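Side-chain contacts in KmHsv2 (Kluyveromyces marxianus, PDB 3VU4), which folds into a seven-bladed beta-propeller of the PROPPIN family and probably binds membrane phosphoinositides in autophagy-related protein transport: residues 149-154 with 199-204; 209-214 with 220-225; 242-247 with 260-265. All blocks are in the same frame, centred on the assembly; numbering follows the deposited sequence.

Contact 1 of 3, residues 149-154 with 199-204; sequences LLVYSN and KMVRLN
Leu-203 pushes its branched end into the step between Leu-149 and Val-151, and following it outward gives most of the contact. From CB the chain turns so that CG lies anti to the carbonyl carbon (chi1 -71°), and this aims both methyls at the strand 149-154. CG itself stands 4.2 Å from CG2 of Val-151. Beyond it the two methyls part: CD1 comes to 3.8 Å from the backbone O of Leu-149, while CD2 reaches Val-151 CG2 at 3.8 Å, the two side chains meeting tip to tip. The same CD2 touches Leu-149 CD2 at 4.2 Å, with those two leucine side chains crossing at about a right angle.

The strands belong to different blades of the propeller. Residues 199-203 lie on the first strand of one four-stranded sheet and 149-154 on the second strand of the sheet before it, so what meets here is sheet face on sheet face. The strand axes run nearly antiparallel at 163° and 8.4 Å apart, and no hydrogen bond spans them.

One step along, Val-151 uses its other branch: CG1 meets CG2 of Val-201 at 3.9 Å. Thr-225 also touches both Leu-149 and Leu-203, and Ile-161 packs on Val-151. Arg-202 points away from this apolar layer, and its NH1 bonds back to the O of Val-201 from above the carbonyl plane.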
loop_
_atom_site.group_PDB
_atom_site.type_symbol
_atom_site.label_atom_id
_atom_site.label_comp_id
_atom_site.label_asym_id
_atom_site.label_seq_id
_atom_site.Cartn_x
_atom_site.Cartn_y
_atom_site.Cartn_z
ATOM N N LEU A 149 2.146 -13.058 4.689
ATOM C CA LEU A 149 2.718 -12.529 5.919
ATOM C C LEU A 149 1.802 -11.487 6.577
ATOM O O LEU A 149 1.291 -10.587 5.911
ATOM C CB LEU A 149 4.082 -11.916 5.606
ATOM C CG LEU A 149 5.145 -11.883 6.699
ATOM C CD1 LEU A 149 5.434 -13.296 7.168
ATOM C CD2 LEU A 149 6.417 -11.238 6.152
ATOM N N LEU A 150 1.596 -11.611 7.883
ATOM C CA LEU A 150 0.746 -10.675 8.612
ATOM C C LEU A 150 1.585 -9.816 9.552
ATOM O O LEU A 150 2.360 -10.340 10.362
ATOM C CB LEU A 150 -0.308 -11.423 9.433
ATOM C CG LEU A 150 -1.387 -10.588 10.138
ATOM C CD1 LEU A 150 -2.404 -10.082 9.102
ATOM C CD2 LEU A 150 -2.103 -11.437 11.202
ATOM N N VAL A 151 1.437 -8.498 9.432
ATOM C CA VAL A 151 2.156 -7.557 10.285
ATOM C C VAL A 151 1.107 -6.727 11.003
ATOM O O VAL A 151 0.219 -6.163 10.367
ATOM C CB VAL A 151 3.059 -6.600 9.466
ATOM C CG1 VAL A 151 3.789 -5.653 10.403
ATOM C CG2 VAL A 151 4.058 -7.392 8.641
ATOM N N TYR A 152 1.188 -6.664 12.326
ATOM C CA TYR A 152 0.219 -5.885 13.081
ATOM C C TYR A 152 0.808 -5.168 14.286
ATOM O O TYR A 152 1.769 -5.615 14.896
ATOM C CB TYR A 152 -0.962 -6.758 13.525
ATOM C CG TYR A 152 -0.601 -7.922 14.415
ATOM C CD1 TYR A 152 -0.220 -9.152 13.875
ATOM C CD2 TYR A 152 -0.634 -7.792 15.802
ATOM C CE1 TYR A 152 0.117 -10.219 14.696
ATOM C CE2 TYR A 152 -0.303 -8.852 16.632
ATOM C CZ TYR A 152 0.074 -10.063 16.075
ATOM O OH TYR A 152 0.427 -11.107 16.900
ATOM N N SER A 153 0.209 -4.032 14.597
ATOM C CA SER A 153 0.592 -3.173 15.711
ATOM C C SER A 153 0.310 -3.900 17.037
ATOM O O SER A 153 -0.706 -4.593 17.162
ATOM C CB SER A 153 -0.256 -1.891 15.624
ATOM O OG SER A 153 0.262 -0.833 16.401
ATOM N N ASN A 154 1.196 -3.763 18.021
ATOM C CA ASN A 154 0.940 -4.406 19.309
ATOM C C ASN A 154 -0.175 -3.621 19.997
ATOM O O ASN A 154 -0.267 -2.404 19.850
ATOM C CB ASN A 154 2.185 -4.427 20.197
ATOM C CG ASN A 154 1.897 -5.003 21.588
ATOM O OD1 ASN A 154 1.735 -4.267 22.573
ATOM N ND2 ASN A 154 1.815 -6.328 21.666
ATOM N N LYS A 199 2.387 5.013 12.296
ATOM C CA LYS A 199 1.476 5.613 11.338
ATOM C C LYS A 199 0.955 4.551 10.377
ATOM O O LYS A 199 -0.257 4.421 10.177
ATOM C CB LYS A 199 2.192 6.723 10.567
ATOM C CG LYS A 199 1.332 7.423 9.519
ATOM C CD LYS A 199 0.051 7.946 10.125
ATOM C CE LYS A 199 -0.736 8.764 9.123
ATOM N NZ LYS A 199 -2.115 9.000 9.629
ATOM N N MET A 200 1.876 3.795 9.786
ATOM C CA MET A 200 1.525 2.726 8.851
ATOM C C MET A 200 2.725 1.824 8.606
ATOM O O MET A 200 3.864 2.231 8.842
ATOM C CB MET A 200 1.078 3.306 7.511
ATOM C CG MET A 200 2.151 4.113 6.811
ATOM S SD MET A 200 1.640 4.659 5.177
ATOM C CE MET A 200 0.918 6.214 5.608
ATOM N N VAL A 201 2.472 0.599 8.150
ATOM C CA VAL A 201 3.561 -0.323 7.839
ATOM C C VAL A 201 3.363 -0.825 6.421
ATOM O O VAL A 201 2.237 -0.936 5.947
ATOM C CB VAL A 201 3.641 -1.520 8.829
ATOM C CG1 VAL A 201 3.845 -0.998 10.254
ATOM C CG2 VAL A 201 2.420 -2.383 8.725
ATOM N N ARG A 202 4.461 -1.111 5.734
ATOM C CA ARG A 202 4.369 -1.562 4.356
ATOM C C ARG A 202 5.350 -2.670 3.999
ATOM O O ARG A 202 6.566 -2.533 4.183
ATOM C CB ARG A 202 4.587 -0.369 3.422
ATOM C CG ARG A 202 3.496 0.696 3.497
ATOM C CD ARG A 202 2.255 0.262 2.721
ATOM N NE ARG A 202 1.249 1.318 2.655
ATOM C CZ ARG A 202 0.411 1.634 3.638
ATOM N NH1 ARG A 202 0.430 0.974 4.787
ATOM N NH2 ARG A 202 -0.441 2.633 3.478
ATOM N N LEU A 203 4.803 -3.767 3.481
ATOM C CA LEU A 203 5.589 -4.913 3.053
ATOM C C LEU A 203 6.017 -4.705 1.605
ATOM O O LEU A 203 5.271 -4.121 0.814
ATOM C CB LEU A 203 4.757 -6.192 3.142
ATOM C CG LEU A 203 4.429 -6.736 4.533
ATOM C CD1 LEU A 203 3.412 -7.860 4.415
ATOM C CD2 LEU A 203 5.700 -7.227 5.210
ATOM N N ASN A 204 7.220 -5.162 1.259
ATOM C CA ASN A 204 7.678 -5.048 -0.117
ATOM C C ASN A 204 7.106 -6.248 -0.884
ATOM O O ASN A 204 6.538 -7.161 -0.279
ATOM C CB ASN A 204 9.219 -4.973 -0.191
ATOM C CG ASN A 204 9.922 -6.225 0.349
ATOM O OD1 ASN A 204 9.319 -7.077 1.008
ATOM N ND2 ASN A 204 11.223 -6.319 0.078
#

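Contact 2 of 3, residues 209-214 with 220-225; sequences MVATCS and IRVFKT. With SO4 (sulfate ion), chain E.
The carbonyl O of Arg-221 is gripped by two neighbours on the facing strand: Thr-212 N donates a hydrogen bond of 2.7 Å, lying in the carbonyl plane, and Ala-211 CA adds a CA-H...O contact at 3.2 Å. Arg-221 N returns a bond to Thr-212 O, and the next hydrogen-bonded pair, Val-210 with Phe-223, repeats the exchange in both directions.

On the face carrying Val-210, Thr-212 and Phe-223, the OG1 of Thr-212 sits in plane at the edge of the Phe-223 ring, 3.6 Å from CE1; its hydrogen bond goes to His-194. Val-210 CG1 lies 4.1 Å from CB of Phe-223. On the face of Ala-211 and Val-222, Met-209 SD lies 4.0 Å from Val-222 CG1, and Trp-248 of the next blade packs on Met-209, Ala-211 and Val-222.

This beta hairpin supplies the two middle strands of its propeller blade, and its turn end holds a sulfate, probably from the crystallisation liquor. The chain of Arg-221 runs extended from CG to NE (chi2 -169°), carrying NH1 to sulfate O1 at 3.1 Å along a nearly straight bond of 175°, with the oxygen in the guanidinium plane. Ser-214 OG donates to another sulfate oxygen, O3, at 3.2 Å. His-194, Thr-195 and Asn-196 also bond to the ion, which may mark where a phosphoinositide phosphate binds. With a leucine replacing Arg-221, the sulfate would probably be held less firmly and Glu-233, the salt-bridge partner of NE, left without its mate.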
loop_
_atom_site.group_PDB
_atom_site.type_symbol
_atom_site.label_atom_id
_atom_site.label_comp_id
_atom_site.label_asym_id
_atom_site.label_seq_id
_atom_site.Cartn_x
_atom_site.Cartn_y
_atom_site.Cartn_z
ATOM N N MET A 209 10.864 -7.695 3.497
ATOM C CA MET A 209 11.159 -6.455 4.216
ATOM C C MET A 209 9.872 -5.708 4.537
ATOM O O MET A 209 8.862 -5.854 3.843
ATOM C CB MET A 209 12.085 -5.548 3.397
ATOM C CG MET A 209 13.507 -6.073 3.248
ATOM S SD MET A 209 14.622 -4.869 2.482
ATOM C CE MET A 209 13.940 -4.770 0.748
ATOM N N VAL A 210 9.897 -4.919 5.600
ATOM C CA VAL A 210 8.722 -4.142 5.967
ATOM C C VAL A 210 9.160 -2.728 6.331
ATOM O O VAL A 210 10.089 -2.550 7.113
ATOM C CB VAL A 210 7.963 -4.777 7.149
ATOM C CG1 VAL A 210 8.866 -4.874 8.374
ATOM C CG2 VAL A 210 6.720 -3.965 7.448
ATOM N N ALA A 211 8.513 -1.726 5.739
ATOM C CA ALA A 211 8.857 -0.334 6.020
ATOM C C ALA A 211 7.867 0.237 7.028
ATOM O O ALA A 211 6.656 -0.016 6.938
ATOM C CB ALA A 211 8.832 0.490 4.731
ATOM N N THR A 212 8.377 0.990 7.993
ATOM C CA THR A 212 7.517 1.582 9.013
ATOM C C THR A 212 7.800 3.062 9.209
ATOM O O THR A 212 8.866 3.572 8.865
ATOM C CB THR A 212 7.689 0.883 10.396
ATOM O OG1 THR A 212 8.966 1.217 10.957
ATOM C CG2 THR A 212 7.596 -0.623 10.247
ATOM N N CYS A 213 6.825 3.758 9.759
ATOM C CA CYS A 213 6.988 5.170 10.045
ATOM C C CYS A 213 5.985 5.516 11.116
ATOM O O CYS A 213 4.904 4.929 11.164
ATOM C CB CYS A 213 6.747 6.017 8.799
ATOM S SG CYS A 213 5.057 6.033 8.252
ATOM N N SER A 214 6.351 6.439 11.996
ATOM C CA SER A 214 5.446 6.840 13.056
ATOM C C SER A 214 4.712 8.121 12.699
ATOM O O SER A 214 4.933 8.701 11.637
ATOM C CB SER A 214 6.192 7.032 14.373
ATOM O OG SER A 214 7.105 8.088 14.309
ATOM N N ILE A 220 11.915 7.053 8.939
ATOM C CA ILE A 220 11.269 5.929 8.278
ATOM C C ILE A 220 12.267 4.761 8.443
ATOM O O ILE A 220 13.476 4.937 8.257
ATOM C CB ILE A 220 11.028 6.204 6.781
ATOM C CG1 ILE A 220 9.999 7.324 6.614
ATOM C CG2 ILE A 220 10.527 4.939 6.091
ATOM C CD1 ILE A 220 9.712 7.705 5.171
ATOM N N ARG A 221 11.774 3.583 8.823
ATOM C CA ARG A 221 12.646 2.431 9.030
ATOM C C ARG A 221 12.282 1.217 8.199
ATOM O O ARG A 221 11.113 0.993 7.868
ATOM C CB ARG A 221 12.663 2.021 10.505
ATOM C CG ARG A 221 13.148 3.110 11.437
ATOM C CD ARG A 221 13.420 2.595 12.846
ATOM N NE ARG A 221 14.126 3.601 13.632
ATOM C CZ ARG A 221 13.561 4.387 14.549
ATOM N NH1 ARG A 221 12.263 4.286 14.828
ATOM N NH2 ARG A 221 14.287 5.312 15.161
ATOM N N VAL A 222 13.298 0.426 7.861
ATOM C CA VAL A 222 13.081 -0.777 7.087
ATOM C C VAL A 222 13.708 -1.943 7.823
ATOM O O VAL A 222 14.884 -1.880 8.191
ATOM C CB VAL A 222 13.715 -0.676 5.694
ATOM C CG1 VAL A 222 13.336 -1.899 4.881
ATOM C CG2 VAL A 222 13.259 0.590 4.997
ATOM N N PHE A 223 12.923 -2.997 8.041
ATOM C CA PHE A 223 13.393 -4.192 8.738
ATOM C C PHE A 223 13.209 -5.436 7.881
ATOM O O PHE A 223 12.360 -5.458 6.988
ATOM C CB PHE A 223 12.617 -4.433 10.047
ATOM C CG PHE A 223 12.565 -3.244 10.981
ATOM C CD1 PHE A 223 11.618 -2.231 10.798
ATOM C CD2 PHE A 223 13.449 -3.146 12.055
ATOM C CE1 PHE A 223 11.549 -1.141 11.675
ATOM C CE2 PHE A 223 13.390 -2.059 12.940
ATOM C CZ PHE A 223 12.438 -1.055 12.749
ATOM N N LYS A 224 14.016 -6.471 8.159
ATOM C CA LYS A 224 13.897 -7.760 7.470
ATOM C C LYS A 224 12.735 -8.430 8.181
ATOM O O LYS A 224 12.691 -8.432 9.411
ATOM C CB LYS A 224 15.116 -8.647 7.699
ATOM C CG LYS A 224 16.389 -8.288 6.976
ATOM C CD LYS A 224 17.457 -9.304 7.384
ATOM C CE LYS A 224 18.824 -8.981 6.808
ATOM N NZ LYS A 224 19.904 -9.732 7.522
ATOM N N THR A 225 11.806 -9.003 7.433
ATOM C CA THR A 225 10.666 -9.664 8.055
ATOM C C THR A 225 11.035 -11.002 8.694
ATOM O O THR A 225 10.321 -11.507 9.564
ATOM C CB THR A 225 9.540 -9.902 7.038
ATOM O OG1 THR A 225 10.060 -10.625 5.914
ATOM C CG2 THR A 225 8.954 -8.570 6.572
HETATM S S SO4 E . 10.181 7.432 16.600
HETATM O O1 SO4 E . 10.834 6.138 16.873
HETATM O O2 SO4 E . 10.288 7.725 15.160
HETATM O O3 SO4 E . 8.754 7.379 16.972
HETATM O O4 SO4 E . 10.841 8.479 17.403
#

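Contact 3 of 3, residues 242-247 with 260-265; sequences DVVDMK and DKWTLH
The indole of Trp-262 meets CG2 of Val-244 obliquely, the methyl lying 4.0 Å from CZ3 and almost as near to CH2, while the O of Asp-260 lies over one face of the ring, offset toward its rim. The other flat groups are two carboxylates, those of Asp-242 and Asp-260, with planes turned 72° apart. Their OD2 atoms stand 3.4 Å from each other as two acceptors, and OD2 of Asp-260 also lies beside CB of Asp-242. Two like charges this close would probably make it harder for both to stay ionised at once, though the contact lies at the surface, where solvent would probably screen them.

What joins the two segments here is a backbone bond: Asp-260 N donates to Asp-242 O at 2.8 Å, nearly along the C=O axis, although bent at the hydrogen (137°). Asp-260 has its CG between its own backbone N and carbonyl carbon (chi1 59°), which brings the carboxylate over toward Asp-242. Its CB rests 3.8 Å from Val-244 CG2, the methyl that also reaches the tryptophan.

In the propeller blade, strand 243-248 is first and 263-268 third, with 254-259 between them, so residues 260-262 form the turn that passes beside the start of the first strand. That first strand carries a classic beta bulge, with Val-244 and Asp-245 together opposite the single Val-258 of the middle strand. Within the bulge, Asp-245 spreads its carboxylate: OD1 accepts from Met-246 N at 2.7 Å, coming from above the carboxylate plane, and OD2 uses its syn lone pair for a salt bridge to Lys-247 NZ at 3.2 Å. Arg-202 of the preceding blade makes a further salt bridge, this one to OD1, and Ile-311 N of the following blade bonds to OD2.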
loop_
_atom_site.group_PDB
_atom_site.type_symbol
_atom_site.label_atom_id
_atom_site.label_comp_id
_atom_site.label_asym_id
_atom_site.label_seq_id
_atom_site.Cartn_x
_atom_site.Cartn_y
_atom_site.Cartn_z
ATOM N N ASP A 242 2.218 14.962 7.459
ATOM C CA ASP A 242 1.843 13.592 7.783
ATOM C C ASP A 242 1.951 12.747 6.523
ATOM O O ASP A 242 1.643 13.209 5.428
ATOM C CB ASP A 242 0.400 13.516 8.287
ATOM C CG ASP A 242 0.187 14.282 9.577
ATOM O OD1 ASP A 242 1.042 14.175 10.481
ATOM O OD2 ASP A 242 -0.844 14.981 9.692
ATOM N N VAL A 243 2.385 11.507 6.682
ATOM C CA VAL A 243 2.512 10.607 5.561
ATOM C C VAL A 243 1.109 10.147 5.167
ATOM O O VAL A 243 0.301 9.800 6.027
ATOM C CB VAL A 243 3.358 9.385 5.956
ATOM C CG1 VAL A 243 3.407 8.386 4.808
ATOM C CG2 VAL A 243 4.755 9.835 6.362
ATOM N N VAL A 244 0.815 10.152 3.873
ATOM C CA VAL A 244 -0.494 9.727 3.391
ATOM C C VAL A 244 -0.375 8.317 2.837
ATOM O O VAL A 244 -1.277 7.494 2.990
ATOM C CB VAL A 244 -1.022 10.685 2.297
ATOM C CG1 VAL A 244 -2.317 10.163 1.715
ATOM C CG2 VAL A 244 -1.241 12.062 2.893
ATOM N N ASP A 245 0.742 8.033 2.184
ATOM C CA ASP A 245 0.953 6.698 1.657
ATOM C C ASP A 245 2.438 6.429 1.420
ATOM O O ASP A 245 3.245 7.350 1.252
ATOM C CB ASP A 245 0.140 6.479 0.379
ATOM C CG ASP A 245 -0.086 4.997 0.085
ATOM O OD1 ASP A 245 0.282 4.161 0.942
ATOM O OD2 ASP A 245 -0.636 4.670 -0.998
ATOM N N MET A 246 2.779 5.147 1.426
ATOM C CA MET A 246 4.152 4.701 1.259
ATOM C C MET A 246 4.085 3.367 0.537
ATOM O O MET A 246 3.415 2.447 0.997
ATOM C CB MET A 246 4.782 4.563 2.641
ATOM C CG MET A 246 6.113 3.897 2.683
ATOM S SD MET A 246 6.894 4.262 4.263
ATOM C CE MET A 246 5.925 3.244 5.381
ATOM N N LYS A 247 4.765 3.283 -0.606
ATOM C CA LYS A 247 4.767 2.074 -1.432
ATOM C C LYS A 247 6.172 1.717 -1.965
ATOM O O LYS A 247 7.023 2.595 -2.148
ATOM C CB LYS A 247 3.786 2.274 -2.582
ATOM C CG LYS A 247 2.513 1.465 -2.488
ATOM C CD LYS A 247 1.874 1.524 -1.118
ATOM C CE LYS A 247 0.502 0.864 -1.129
ATOM N NZ LYS A 247 -0.493 1.596 -1.982
ATOM N N ASP A 260 1.008 14.913 3.236
ATOM C CA ASP A 260 -0.195 15.698 2.956
ATOM C C ASP A 260 0.136 17.124 2.531
ATOM O O ASP A 260 -0.753 17.957 2.380
ATOM C CB ASP A 260 -1.189 15.701 4.127
ATOM C CG ASP A 260 -0.603 16.244 5.400
ATOM O OD1 ASP A 260 0.359 17.040 5.345
ATOM O OD2 ASP A 260 -1.127 15.881 6.473
ATOM N N LYS A 261 1.423 17.405 2.348
ATOM C CA LYS A 261 1.839 18.711 1.842
ATOM C C LYS A 261 1.794 18.455 0.329
ATOM O O LYS A 261 2.007 19.346 -0.488
ATOM C CB LYS A 261 3.272 19.045 2.291
ATOM N N TRP A 262 1.498 17.202 -0.009
ATOM C CA TRP A 262 1.402 16.714 -1.378
ATOM C C TRP A 262 2.738 16.763 -2.114
ATOM O O TRP A 262 2.857 17.255 -3.238
ATOM C CB TRP A 262 0.298 17.464 -2.124
ATOM C CG TRP A 262 -0.973 17.433 -1.333
ATOM C CD1 TRP A 262 -1.634 18.502 -0.808
ATOM C CD2 TRP A 262 -1.663 16.266 -0.857
ATOM N NE1 TRP A 262 -2.680 18.079 -0.026
ATOM C CE2 TRP A 262 -2.720 16.710 -0.035
ATOM C CE3 TRP A 262 -1.483 14.891 -1.036
ATOM C CZ2 TRP A 262 -3.599 15.828 0.604
ATOM C CZ3 TRP A 262 -2.357 14.011 -0.401
ATOM C CH2 TRP A 262 -3.399 14.486 0.411
ATOM N N THR A 263 3.747 16.226 -1.443
ATOM C CA THR A 263 5.081 16.140 -1.992
ATOM C C THR A 263 5.463 14.664 -2.076
ATOM O O THR A 263 5.291 13.910 -1.120
ATOM C CB THR A 263 6.070 16.872 -1.114
ATOM O OG1 THR A 263 5.709 18.255 -1.065
ATOM C CG2 THR A 263 7.459 16.745 -1.676
ATOM N N LEU A 264 5.956 14.254 -3.235
ATOM C CA LEU A 264 6.356 12.873 -3.451
ATOM C C LEU A 264 7.859 12.758 -3.196
ATOM O O LEU A 264 8.639 13.560 -3.707
ATOM C CB LEU A 264 6.002 12.464 -4.884
ATOM C CG LEU A 264 6.302 11.037 -5.338
ATOM C CD1 LEU A 264 5.600 10.049 -4.416
ATOM C CD2 LEU A 264 5.851 10.852 -6.792
ATOM N N HIS A 265 8.244 11.775 -2.384
ATOM C CA HIS A 265 9.645 11.535 -2.031
ATOM C C HIS A 265 10.018 10.089 -2.350
ATOM O O HIS A 265 9.192 9.178 -2.231
ATOM C CB HIS A 265 9.879 11.754 -0.532
ATOM C CG HIS A 265 9.372 13.066 -0.014
ATOM N ND1 HIS A 265 10.114 14.228 -0.068
ATOM C CD2 HIS A 265 8.198 13.395 0.578
ATOM C CE1 HIS A 265 9.420 15.214 0.468
ATOM N NE2 HIS A 265 8.255 14.736 0.868
#

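In the fold
From the N terminus the three contacts come in series, none enclosing or crossing another. Contact 1 closes the longest loop, 44 residues that include the rest of one blade and the unmodelled residues 169-186, and ties that blade to the next. Contact 2 follows at once: strand 198-203 pairs directly with 209-214, and only five residues separate the hairpin's two segments. Contact 3 closes a loop of 12 residues within the third of these successive blades. The blades stay in touch between contacts: Met-200 of contact 1 packs on Val-243 of contact 3, and Met-246 of contact 3 reaches Ala-211 and Cys-213 of contact 2.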